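PDB 2FH5: signal recognition particle receptor beta subunit from Mus musculus, which serves as a GTP-binding component of the signal recognition particle receptor that, with the particle, targets nascent secretory proteins to the endoplasmic reticulum membrane. Local coordinates for residues 20-25 and 30-35; 90-95 and 129-134; 115-120 and 207-212. All blocks are in the same frame, centred on the assembly; numbering follows the deposited sequence.

Contact 1: residues 20-25 and 30-35; sequences KTLLFV and GQYRDT. With MG (magnesium ion), chain C; GTP (guanosine-5'-triphosphate), chain D.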
loop_
_atom_site.group_PDB
_atom_site.type_symbol
_atom_site.label_atom_id
_atom_site.label_comp_id
_atom_site.label_asym_id
_atom_site.label_seq_id
_atom_site.Cartn_x
_atom_site.Cartn_y
_atom_site.Cartn_z
ATOM N N LYS B 20 -2.103 3.084 -3.560
ATOM C CA LYS B 20 -0.757 3.048 -4.131
ATOM C C LYS B 20 -0.239 1.646 -4.343
ATOM O O LYS B 20 0.255 1.328 -5.419
ATOM C CB LYS B 20 0.248 3.840 -3.259
ATOM C CG LYS B 20 -0.075 5.346 -3.117
ATOM C CD LYS B 20 0.854 6.058 -2.099
ATOM C CE LYS B 20 0.742 5.487 -0.683
ATOM N NZ LYS B 20 -0.623 5.601 -0.100
ATOM N N THR B 21 -0.369 0.795 -3.328
ATOM C CA THR B 21 0.137 -0.550 -3.458
ATOM C C THR B 21 -0.633 -1.384 -4.458
ATOM O O THR B 21 -0.019 -2.152 -5.184
ATOM C CB THR B 21 0.179 -1.250 -2.103
ATOM O OG1 THR B 21 1.006 -0.480 -1.240
ATOM C CG2 THR B 21 0.821 -2.636 -2.220
ATOM N N LEU B 22 -1.963 -1.247 -4.501
ATOM C CA LEU B 22 -2.723 -2.034 -5.455
ATOM C C LEU B 22 -2.387 -1.602 -6.890
ATOM O O LEU B 22 -2.240 -2.459 -7.748
ATOM C CB LEU B 22 -4.222 -1.941 -5.210
ATOM C CG LEU B 22 -4.970 -2.984 -6.062
ATOM C CD1 LEU B 22 -4.349 -4.336 -5.859
ATOM C CD2 LEU B 22 -6.455 -3.050 -5.703
ATOM N N LEU B 23 -2.231 -0.299 -7.149
ATOM C CA LEU B 23 -1.871 0.153 -8.499
ATOM C C LEU B 23 -0.523 -0.431 -8.862
ATOM O O LEU B 23 -0.325 -0.923 -9.961
ATOM C CB LEU B 23 -1.762 1.674 -8.573
ATOM C CG LEU B 23 -3.058 2.462 -8.659
ATOM C CD1 LEU B 23 -2.747 3.935 -8.679
ATOM C CD2 LEU B 23 -3.796 2.052 -9.916
ATOM N N PHE B 24 0.406 -0.353 -7.917
ATOM C CA PHE B 24 1.756 -0.870 -8.065
ATOM C C PHE B 24 1.676 -2.345 -8.501
ATOM O O PHE B 24 2.352 -2.755 -9.446
ATOM C CB PHE B 24 2.458 -0.697 -6.707
ATOM C CG PHE B 24 3.850 -1.255 -6.619
ATOM C CD1 PHE B 24 4.931 -0.565 -7.137
ATOM C CD2 PHE B 24 4.096 -2.416 -5.889
ATOM C CE1 PHE B 24 6.259 -1.014 -6.917
ATOM C CE2 PHE B 24 5.416 -2.876 -5.665
ATOM C CZ PHE B 24 6.490 -2.171 -6.175
ATOM N N VAL B 25 0.833 -3.127 -7.829
ATOM C CA VAL B 25 0.669 -4.547 -8.144
ATOM C C VAL B 25 0.057 -4.746 -9.535
ATOM O O VAL B 25 0.539 -5.537 -10.336
ATOM C CB VAL B 25 -0.236 -5.255 -7.091
ATOM C CG1 VAL B 25 -0.570 -6.672 -7.547
ATOM C CG2 VAL B 25 0.471 -5.291 -5.745
ATOM N N GLY B 30 -0.670 -7.278 -13.446
ATOM C CA GLY B 30 -1.968 -7.259 -14.096
ATOM C C GLY B 30 -3.004 -7.898 -13.204
ATOM O O GLY B 30 -4.163 -8.010 -13.577
ATOM N N GLN B 31 -2.604 -8.303 -12.004
ATOM C CA GLN B 31 -3.540 -8.954 -11.099
ATOM C C GLN B 31 -3.935 -8.181 -9.850
ATOM O O GLN B 31 -3.432 -7.096 -9.576
ATOM C CB GLN B 31 -2.965 -10.291 -10.677
ATOM C CG GLN B 31 -2.859 -11.290 -11.811
ATOM C CD GLN B 31 -1.801 -12.323 -11.546
ATOM O OE1 GLN B 31 -1.764 -12.935 -10.474
ATOM N NE2 GLN B 31 -0.915 -12.520 -12.520
ATOM N N TYR B 32 -4.862 -8.768 -9.106
ATOM C CA TYR B 32 -5.335 -8.223 -7.847
ATOM C C TYR B 32 -4.611 -9.009 -6.761
ATOM O O TYR B 32 -4.204 -10.145 -6.989
ATOM C CB TYR B 32 -6.839 -8.441 -7.673
ATOM C CG TYR B 32 -7.311 -8.146 -6.259
ATOM C CD1 TYR B 32 -7.595 -6.846 -5.862
ATOM C CD2 TYR B 32 -7.422 -9.167 -5.302
ATOM C CE1 TYR B 32 -7.976 -6.553 -4.555
ATOM C CE2 TYR B 32 -7.801 -8.891 -3.986
ATOM C CZ TYR B 32 -8.072 -7.572 -3.623
ATOM O OH TYR B 32 -8.396 -7.254 -2.325
ATOM N N ARG B 33 -4.438 -8.387 -5.600
ATOM C CA ARG B 33 -3.819 -9.012 -4.424
ATOM C C ARG B 33 -4.299 -8.259 -3.207
ATOM O O ARG B 33 -4.454 -7.050 -3.246
ATOM C CB ARG B 33 -2.293 -8.902 -4.433
ATOM C CG ARG B 33 -1.579 -9.651 -5.517
ATOM C CD ARG B 33 -1.295 -11.102 -5.146
ATOM N NE ARG B 33 -0.217 -11.656 -5.968
ATOM C CZ ARG B 33 -0.249 -11.743 -7.298
ATOM N NH1 ARG B 33 -1.312 -11.317 -7.970
ATOM N NH2 ARG B 33 0.799 -12.218 -7.966
ATOM N N ASP B 34 -4.532 -8.974 -2.123
ATOM C CA ASP B 34 -4.913 -8.341 -0.881
ATOM C C ASP B 34 -3.707 -7.593 -0.349
ATOM O O ASP B 34 -2.572 -8.011 -0.532
ATOM C CB ASP B 34 -5.358 -9.381 0.147
ATOM C CG ASP B 34 -6.757 -9.895 -0.126
ATOM O OD1 ASP B 34 -7.691 -9.059 -0.222
ATOM O OD2 ASP B 34 -6.915 -11.129 -0.241
ATOM N N THR B 35 -3.966 -6.489 0.333
ATOM C CA THR B 35 -2.909 -5.664 0.881
ATOM C C THR B 35 -3.278 -5.169 2.281
ATOM O O THR B 35 -4.426 -5.202 2.685
ATOM C CB THR B 35 -2.682 -4.406 -0.029
ATOM O OG1 THR B 35 -3.922 -3.710 -0.195
ATOM C CG2 THR B 35 -2.183 -4.798 -1.389
HETATM MG MG MG C . 0.549 0.633 0.546
HETATM P PG GTP D . -0.969 2.810 2.442
HETATM O O1G GTP D . -1.583 2.919 3.753
HETATM O O2G GTP D . -0.040 1.646 2.323
HETATM O O3G GTP D . -0.271 4.132 2.055
HETATM O O3B GTP D . -2.324 2.499 1.419
HETATM P PB GTP D . -2.284 2.278 -0.096
HETATM O O1B GTP D . -2.463 3.575 -0.816
HETATM O O2B GTP D . -1.058 1.533 -0.585
HETATM O O3A GTP D . -3.630 1.433 -0.261
HETATM P PA GTP D . -3.847 0.005 -0.888
HETATM O O1A GTP D . -3.237 -0.126 -2.173
HETATM O O2A GTP D . -3.401 -1.059 0.077
HETATM O "O5'" GTP D . -5.418 0.101 -1.071
HETATM C "C5'" GTP D . -6.223 0.231 0.088
HETATM C "C4'" GTP D . -7.539 -0.516 -0.126
HETATM O "O4'" GTP D . -8.264 0.025 -1.251
HETATM C "C3'" GTP D . -7.370 -2.003 -0.452
HETATM O "O3'" GTP D . -8.399 -2.798 0.205
HETATM C "C2'" GTP D . -7.492 -2.040 -1.948
HETATM O "O2'" GTP D . -7.788 -3.333 -2.516
HETATM C "C1'" GTP D . -8.529 -0.958 -2.249
HETATM N N9 GTP D . -8.366 -0.301 -3.534
HETATM C C8 GTP D . -7.174 0.206 -4.062
HETATM N N7 GTP D . -7.390 0.747 -5.258
HETATM C C5 GTP D . -8.768 0.592 -5.526
HETATM C C6 GTP D . -9.594 0.956 -6.606
HETATM O O6 GTP D . -9.315 1.536 -7.638
HETATM N N1 GTP D . -10.972 0.618 -6.518
HETATM C C2 GTP D . -11.516 -0.044 -5.432
HETATM N N2 GTP D . -12.844 -0.346 -5.439
HETATM N N3 GTP D . -10.713 -0.384 -4.389
HETATM C C4 GTP D . -9.360 -0.070 -4.449
HETATM O O HOH W 1 1.880 2.170 0.029
HETATM O O HOH W 2 -0.826 -0.886 0.945
#
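In T35 a chi1 of 55° sets OG1 between the backbone N and the carbonyl carbon, and in T21 a chi1 of -58° sends OG1 anti to the carbonyl carbon. This leaves the two CG2 methyls facing across the contact, T21 CG2 3.8 Å from T35 CG2, the side chains sliding past each other in opposite directions, while the hydroxyls serve the nucleotide site: T35 OG1 donates to GTP O2A at 2.7 Å, and T21 OG1 binds magnesium and is also hydrogen-bonded to D60. Threonine suits both places because one branch is apolar and the other polar. This is the P-loop and the helix it leads into, facing the loop that carries S38, which shares the magnesium. Backbone N atoms of K20, T21 and L22 point at phosphate oxygens, and the flexible K20 chain, bent at its end, brings NZ to GTP O1B (2.8 Å) and O3G (2.6 Å). Farther along the helix, L22 divides its branches: CD1 touches R33 O at 3.8 Å, and CD2 meets Y32 CD1 obliquely at 4.0 Å. The edge of the Y32 ring lies near GTP O2'. V25 CG1 reaches R33 CG at 3.7 Å, the two chains crossing near a right angle, while R33 NH2 bonds the backbone of the partner protein chain.

Contact 2: residues 90-95 and 129-134; sequences AFQREV and MAKSAK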
loop_
_atom_site.group_PDB
_atom_site.type_symbol
_atom_site.label_atom_id
_atom_site.label_comp_id
_atom_site.label_asym_id
_atom_site.label_seq_id
_atom_site.Cartn_x
_atom_site.Cartn_y
_atom_site.Cartn_z
ATOM N N ALA B 90 -13.492 8.848 -1.754
ATOM C CA ALA B 90 -13.449 9.446 -0.424
ATOM C C ALA B 90 -12.970 10.901 -0.495
ATOM O O ALA B 90 -12.825 11.577 0.537
ATOM C CB ALA B 90 -12.516 8.636 0.492
ATOM N N PHE B 91 -12.736 11.376 -1.712
ATOM C CA PHE B 91 -12.235 12.715 -1.907
ATOM C C PHE B 91 -12.978 13.815 -1.138
ATOM O O PHE B 91 -12.342 14.641 -0.474
ATOM C CB PHE B 91 -12.199 13.035 -3.395
ATOM C CG PHE B 91 -11.532 14.325 -3.698
ATOM C CD1 PHE B 91 -10.170 14.480 -3.482
ATOM C CD2 PHE B 91 -12.275 15.425 -4.112
ATOM C CE1 PHE B 91 -9.557 15.712 -3.661
ATOM C CE2 PHE B 91 -11.667 16.666 -4.296
ATOM C CZ PHE B 91 -10.306 16.807 -4.068
ATOM N N GLN B 92 -14.308 13.823 -1.204
ATOM C CA GLN B 92 -15.096 14.847 -0.515
ATOM C C GLN B 92 -14.751 15.037 0.965
ATOM O O GLN B 92 -14.675 16.173 1.444
ATOM C CB GLN B 92 -16.595 14.557 -0.645
ATOM C CG GLN B 92 -17.073 14.477 -2.085
ATOM C CD GLN B 92 -17.146 15.839 -2.787
ATOM O OE1 GLN B 92 -16.216 16.659 -2.706
ATOM N NE2 GLN B 92 -18.255 16.074 -3.499
ATOM N N ARG B 93 -14.551 13.951 1.702
ATOM C CA ARG B 93 -14.230 14.121 3.110
ATOM C C ARG B 93 -12.744 14.335 3.363
ATOM O O ARG B 93 -12.356 14.982 4.332
ATOM C CB ARG B 93 -14.755 12.939 3.938
ATOM C CG ARG B 93 -14.516 11.556 3.356
ATOM C CD ARG B 93 -14.809 10.460 4.394
ATOM N NE ARG B 93 -13.624 10.099 5.182
ATOM C CZ ARG B 93 -12.874 9.025 4.945
ATOM N NH1 ARG B 93 -13.195 8.207 3.949
ATOM N NH2 ARG B 93 -11.797 8.774 5.687
ATOM N N GLU B 94 -11.910 13.849 2.453
ATOM C CA GLU B 94 -10.464 13.950 2.625
ATOM C C GLU B 94 -9.752 15.119 1.958
ATOM O O GLU B 94 -8.545 15.281 2.149
ATOM C CB GLU B 94 -9.828 12.636 2.161
ATOM C CG GLU B 94 -10.237 11.418 2.996
ATOM C CD GLU B 94 -9.861 10.118 2.326
ATOM O OE1 GLU B 94 -9.250 10.158 1.232
ATOM O OE2 GLU B 94 -10.179 9.051 2.880
ATOM N N VAL B 95 -10.491 15.939 1.207
ATOM C CA VAL B 95 -9.906 17.073 0.465
ATOM C C VAL B 95 -8.775 17.827 1.121
ATOM O O VAL B 95 -7.734 18.051 0.511
ATOM C CB VAL B 95 -10.927 18.180 0.097
ATOM C CG1 VAL B 95 -10.459 18.859 -1.168
ATOM C CG2 VAL B 95 -12.327 17.621 -0.048
ATOM N N MET B 129 -19.848 6.537 -6.340
ATOM C CA MET B 129 -19.750 7.904 -5.829
ATOM C C MET B 129 -18.418 8.637 -6.132
ATOM O O MET B 129 -18.130 9.676 -5.524
ATOM C CB MET B 129 -19.982 7.883 -4.307
ATOM C CG MET B 129 -18.826 7.262 -3.494
ATOM S SD MET B 129 -19.202 6.799 -1.737
ATOM C CE MET B 129 -18.507 8.225 -0.824
ATOM N N ALA B 130 -17.621 8.121 -7.066
ATOM C CA ALA B 130 -16.321 8.709 -7.369
ATOM C C ALA B 130 -16.341 10.047 -8.113
ATOM O O ALA B 130 -16.947 10.171 -9.180
ATOM C CB ALA B 130 -15.487 7.709 -8.132
ATOM N N LYS B 131 -15.668 11.044 -7.543
ATOM C CA LYS B 131 -15.587 12.363 -8.162
ATOM C C LYS B 131 -14.655 12.259 -9.371
ATOM O O LYS B 131 -13.683 11.502 -9.358
ATOM C CB LYS B 131 -15.035 13.387 -7.175
ATOM C CG LYS B 131 -15.833 13.508 -5.896
ATOM C CD LYS B 131 -17.179 14.173 -6.116
ATOM C CE LYS B 131 -18.340 13.238 -5.781
ATOM N NZ LYS B 131 -18.230 12.609 -4.416
ATOM N N SER B 132 -14.957 13.015 -10.417
ATOM C CA SER B 132 -14.153 12.990 -11.627
ATOM C C SER B 132 -12.816 13.679 -11.411
ATOM O O SER B 132 -12.656 14.428 -10.444
ATOM C CB SER B 132 -14.894 13.714 -12.746
ATOM O OG SER B 132 -14.894 15.116 -12.505
ATOM N N ALA B 133 -11.873 13.438 -12.321
ATOM C CA ALA B 133 -10.556 14.061 -12.253
ATOM C C ALA B 133 -10.708 15.565 -12.498
ATOM O O ALA B 133 -9.934 16.378 -11.988
ATOM C CB ALA B 133 -9.613 13.452 -13.278
ATOM N N LYS B 134 -11.727 15.935 -13.260
ATOM C CA LYS B 134 -11.967 17.343 -13.542
ATOM C C LYS B 134 -12.380 18.033 -12.241
ATOM O O LYS B 134 -11.811 19.062 -11.864
ATOM C CB LYS B 134 -13.053 17.468 -14.619
ATOM C CG LYS B 134 -13.413 18.882 -15.048
ATOM C CD LYS B 134 -14.244 18.833 -16.340
ATOM C CE LYS B 134 -14.830 20.186 -16.721
ATOM N NZ LYS B 134 -15.855 20.659 -15.744
#
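F91 and K131 mark the closest backbone approach, with their CA atoms 7.1 Å apart. The first begins helix 91-110, whose opening turn is tied by E94 N to A90 O; the second sits in an extended conformation (psi 145°) just ahead of helix 133-150, for which S132 is the N-cap, its OG bonded to L135 N. A small polar residue fits that cap because its short hydroxyl can reach forward to a backbone N in the helix's first turn. Two helix starts of a P-loop G domain thus lie next to each other, each following a strand of the parallel part of the sheet.

The side chains that meet are Q92 and K131, which cross at about a right angle. K131 curls instead of extending: bends at chi2, chi3 and chi4 turn the chain back, and NZ donates to M129 O at 3.1 Å, almost in line with the carbonyl (162° at the oxygen). The folded methylenes then lie against the glutamine, K131 CD being 3.4 Å from Q92 NE2, and K131 NZ stands 3.2 Å from Q92 CG. F91 contributes less here: its CD2 is 4.4 Å from K131 CG, approached obliquely, and the ring serves mainly the neighbouring helix, where it touches I136, Q139 and L140. Phenylalanine fits this buried spot, whereas a glutamine or a lysine can keep its polar end near the surface. The K131 backbone is anchored as well, through its O to NE2 of Q125, a GTP-binding residue, and by backbone bonding with S88.

No hydrogen bond or salt bridge spans the two segments. They are joined by van der Waals contact between flexible chains, and the lysine ammonium finds its acceptor within its own segment, so the charge itself is probably not what links the two helix starts.

Contact 3: residues 115-120 and 207-212; sequences SPSLLI and EKWLAK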
loop_
_atom_site.group_PDB
_atom_site.type_symbol
_atom_site.label_atom_id
_atom_site.label_comp_id
_atom_site.label_asym_id
_atom_site.label_seq_id
_atom_site.Cartn_x
_atom_site.Cartn_y
_atom_site.Cartn_z
ATOM N N SER B 115 13.231 19.075 -11.973
ATOM C CA SER B 115 11.887 18.783 -11.519
ATOM C C SER B 115 11.275 17.563 -12.181
ATOM O O SER B 115 11.266 17.443 -13.410
ATOM C CB SER B 115 10.981 19.993 -11.734
ATOM O OG SER B 115 11.141 20.896 -10.659
ATOM N N PRO B 116 10.764 16.630 -11.365
ATOM C CA PRO B 116 10.156 15.435 -11.928
ATOM C C PRO B 116 8.802 15.786 -12.514
ATOM O O PRO B 116 8.177 16.753 -12.099
ATOM C CB PRO B 116 10.034 14.520 -10.718
ATOM C CG PRO B 116 9.741 15.475 -9.636
ATOM C CD PRO B 116 10.767 16.557 -9.895
ATOM N N SER B 117 8.373 15.011 -13.496
ATOM C CA SER B 117 7.080 15.191 -14.100
ATOM C C SER B 117 6.090 14.698 -13.001
ATOM O O SER B 117 6.399 13.761 -12.262
ATOM C CB SER B 117 7.031 14.322 -15.364
ATOM O OG SER B 117 5.769 14.370 -15.994
ATOM N N LEU B 118 4.914 15.314 -12.892
ATOM C CA LEU B 118 3.957 14.938 -11.851
ATOM C C LEU B 118 2.546 14.569 -12.314
ATOM O O LEU B 118 1.919 15.300 -13.059
ATOM C CB LEU B 118 3.879 16.074 -10.830
ATOM C CG LEU B 118 2.686 16.145 -9.869
ATOM C CD1 LEU B 118 2.655 14.958 -8.913
ATOM C CD2 LEU B 118 2.800 17.431 -9.081
ATOM N N LEU B 119 2.032 13.430 -11.865
ATOM C CA LEU B 119 0.679 13.033 -12.252
ATOM C C LEU B 119 -0.212 12.915 -11.030
ATOM O O LEU B 119 0.223 12.493 -9.958
ATOM C CB LEU B 119 0.686 11.686 -12.991
ATOM C CG LEU B 119 -0.685 11.096 -13.368
ATOM C CD1 LEU B 119 -1.287 11.855 -14.540
ATOM C CD2 LEU B 119 -0.526 9.625 -13.731
ATOM N N ILE B 120 -1.465 13.303 -11.194
ATOM C CA ILE B 120 -2.428 13.193 -10.123
ATOM C C ILE B 120 -3.375 12.104 -10.628
ATOM O O ILE B 120 -4.201 12.368 -11.502
ATOM C CB ILE B 120 -3.244 14.495 -9.921
ATOM C CG1 ILE B 120 -2.301 15.704 -9.805
ATOM C CG2 ILE B 120 -4.162 14.333 -8.689
ATOM C CD1 ILE B 120 -1.452 15.672 -8.584
ATOM N N GLU B 207 -0.769 3.640 -17.722
ATOM C CA GLU B 207 0.329 2.967 -18.421
ATOM C C GLU B 207 0.720 3.809 -19.645
ATOM O O GLU B 207 1.882 3.831 -20.040
ATOM C CB GLU B 207 -0.073 1.554 -18.854
ATOM C CG GLU B 207 -0.517 0.661 -17.704
ATOM C CD GLU B 207 -0.654 -0.809 -18.089
ATOM O OE1 GLU B 207 0.369 -1.532 -18.069
ATOM O OE2 GLU B 207 -1.785 -1.235 -18.416
ATOM N N LYS B 208 -0.246 4.505 -20.244
ATOM C CA LYS B 208 0.068 5.364 -21.380
ATOM C C LYS B 208 1.000 6.470 -20.887
ATOM O O LYS B 208 2.078 6.664 -21.442
ATOM C CB LYS B 208 -1.203 5.977 -21.981
ATOM C CG LYS B 208 -1.452 5.577 -23.441
ATOM C CD LYS B 208 -2.663 6.306 -24.068
ATOM C CE LYS B 208 -2.960 5.802 -25.502
ATOM N NZ LYS B 208 -4.143 6.444 -26.171
ATOM N N TRP B 209 0.596 7.177 -19.830
ATOM C CA TRP B 209 1.411 8.259 -19.261
ATOM C C TRP B 209 2.785 7.767 -18.827
ATOM O O TRP B 209 3.795 8.418 -19.091
ATOM C CB TRP B 209 0.706 8.888 -18.057
ATOM C CG TRP B 209 1.457 10.034 -17.404
ATOM C CD1 TRP B 209 1.399 11.352 -17.744
ATOM C CD2 TRP B 209 2.329 9.955 -16.261
ATOM N NE1 TRP B 209 2.170 12.102 -16.883
ATOM C CE2 TRP B 209 2.748 11.270 -15.965
ATOM C CE3 TRP B 209 2.786 8.899 -15.459
ATOM C CZ2 TRP B 209 3.607 11.559 -14.891
ATOM C CZ3 TRP B 209 3.641 9.189 -14.389
ATOM C CH2 TRP B 209 4.038 10.507 -14.119
ATOM N N LEU B 210 2.829 6.633 -18.139
ATOM C CA LEU B 210 4.108 6.086 -17.702
ATOM C C LEU B 210 5.001 5.842 -18.911
ATOM O O LEU B 210 6.199 6.115 -18.877
ATOM C CB LEU B 210 3.890 4.790 -16.930
ATOM C CG LEU B 210 3.526 4.967 -15.451
ATOM C CD1 LEU B 210 3.034 3.647 -14.896
ATOM C CD2 LEU B 210 4.750 5.459 -14.679
ATOM N N ALA B 211 4.413 5.325 -19.984
ATOM C CA ALA B 211 5.158 5.087 -21.212
ATOM C C ALA B 211 5.719 6.428 -21.721
ATOM O O ALA B 211 6.926 6.580 -21.961
ATOM C CB ALA B 211 4.235 4.472 -22.251
ATOM N N LYS B 212 4.818 7.397 -21.864
ATOM C CA LYS B 212 5.146 8.733 -22.327
ATOM C C LYS B 212 6.269 9.435 -21.560
ATOM O O LYS B 212 7.013 10.219 -22.138
ATOM C CB LYS B 212 3.869 9.574 -22.310
ATOM C CG LYS B 212 4.063 11.071 -22.324
ATOM C CD LYS B 212 2.715 11.761 -22.142
ATOM C CE LYS B 212 2.866 13.238 -21.821
ATOM N NZ LYS B 212 1.533 13.911 -21.830
HETATM O O HOH W 3 3.192 15.183 -15.905
#
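The W209 indole lies flat beneath L119, the pair that joins helix 204-213 to the central sheet of this P-loop G domain. Strand 117-120 and the short helical segment 207-212 run almost exactly antiparallel (176°), their axes 10.8 Å apart, a spacing that a large flat side chain can bridge. L119 CB sits over the six-membered ring, 3.6 Å from its centroid and 17° off the normal, a CH-pi contact. With CG anti to the backbone N (chi1 176°), L119 also lays CD2 across the ring fusion, 3.8 Å from W209 CE3. The two side chains slide past each other in opposite directions, and leucine suits the place because its branches spread over the aromatic surface. W209 also touches A81 and V83 of strand 79-87, while L118, whose first bond leads away from the helix, packs on L106 of helix 91-110. With only an alanine at W209, a gap between helix and strand would probably open, leaving L119 without the ring it rests on. S117 OG comes obliquely to W209 CZ2 at 3.7 Å. W209 NE1 has a weak bond to E185 of strand 184-188 and another, at 3.4 Å, to a water in the indole plane. That water donates to L118 O and bonds S117 OG at 2.7 Å.

The three contacts occupy separate parts of one G domain and nowhere touch. Contact 1 holds the GTP and magnesium themselves; contacts 2 and 3 are farther off, the side chains of F91 and L119 each about 13 Å from the nucleotide. Centre to centre, contact 1 is about 21 Å from contact 2 and about 19 Å from contact 3, with nearest atoms about 10 Å and 7 Å away. Contacts 2 and 3 interleave along the chain, helix 91-110 leading into strand 117-123. Their nearest atoms are about 6 Å apart and their centres about 21 Å; strand 117-123, which contact 3 uses, ends at the GTP-binding N123, and the loop beyond it leads to contact 2.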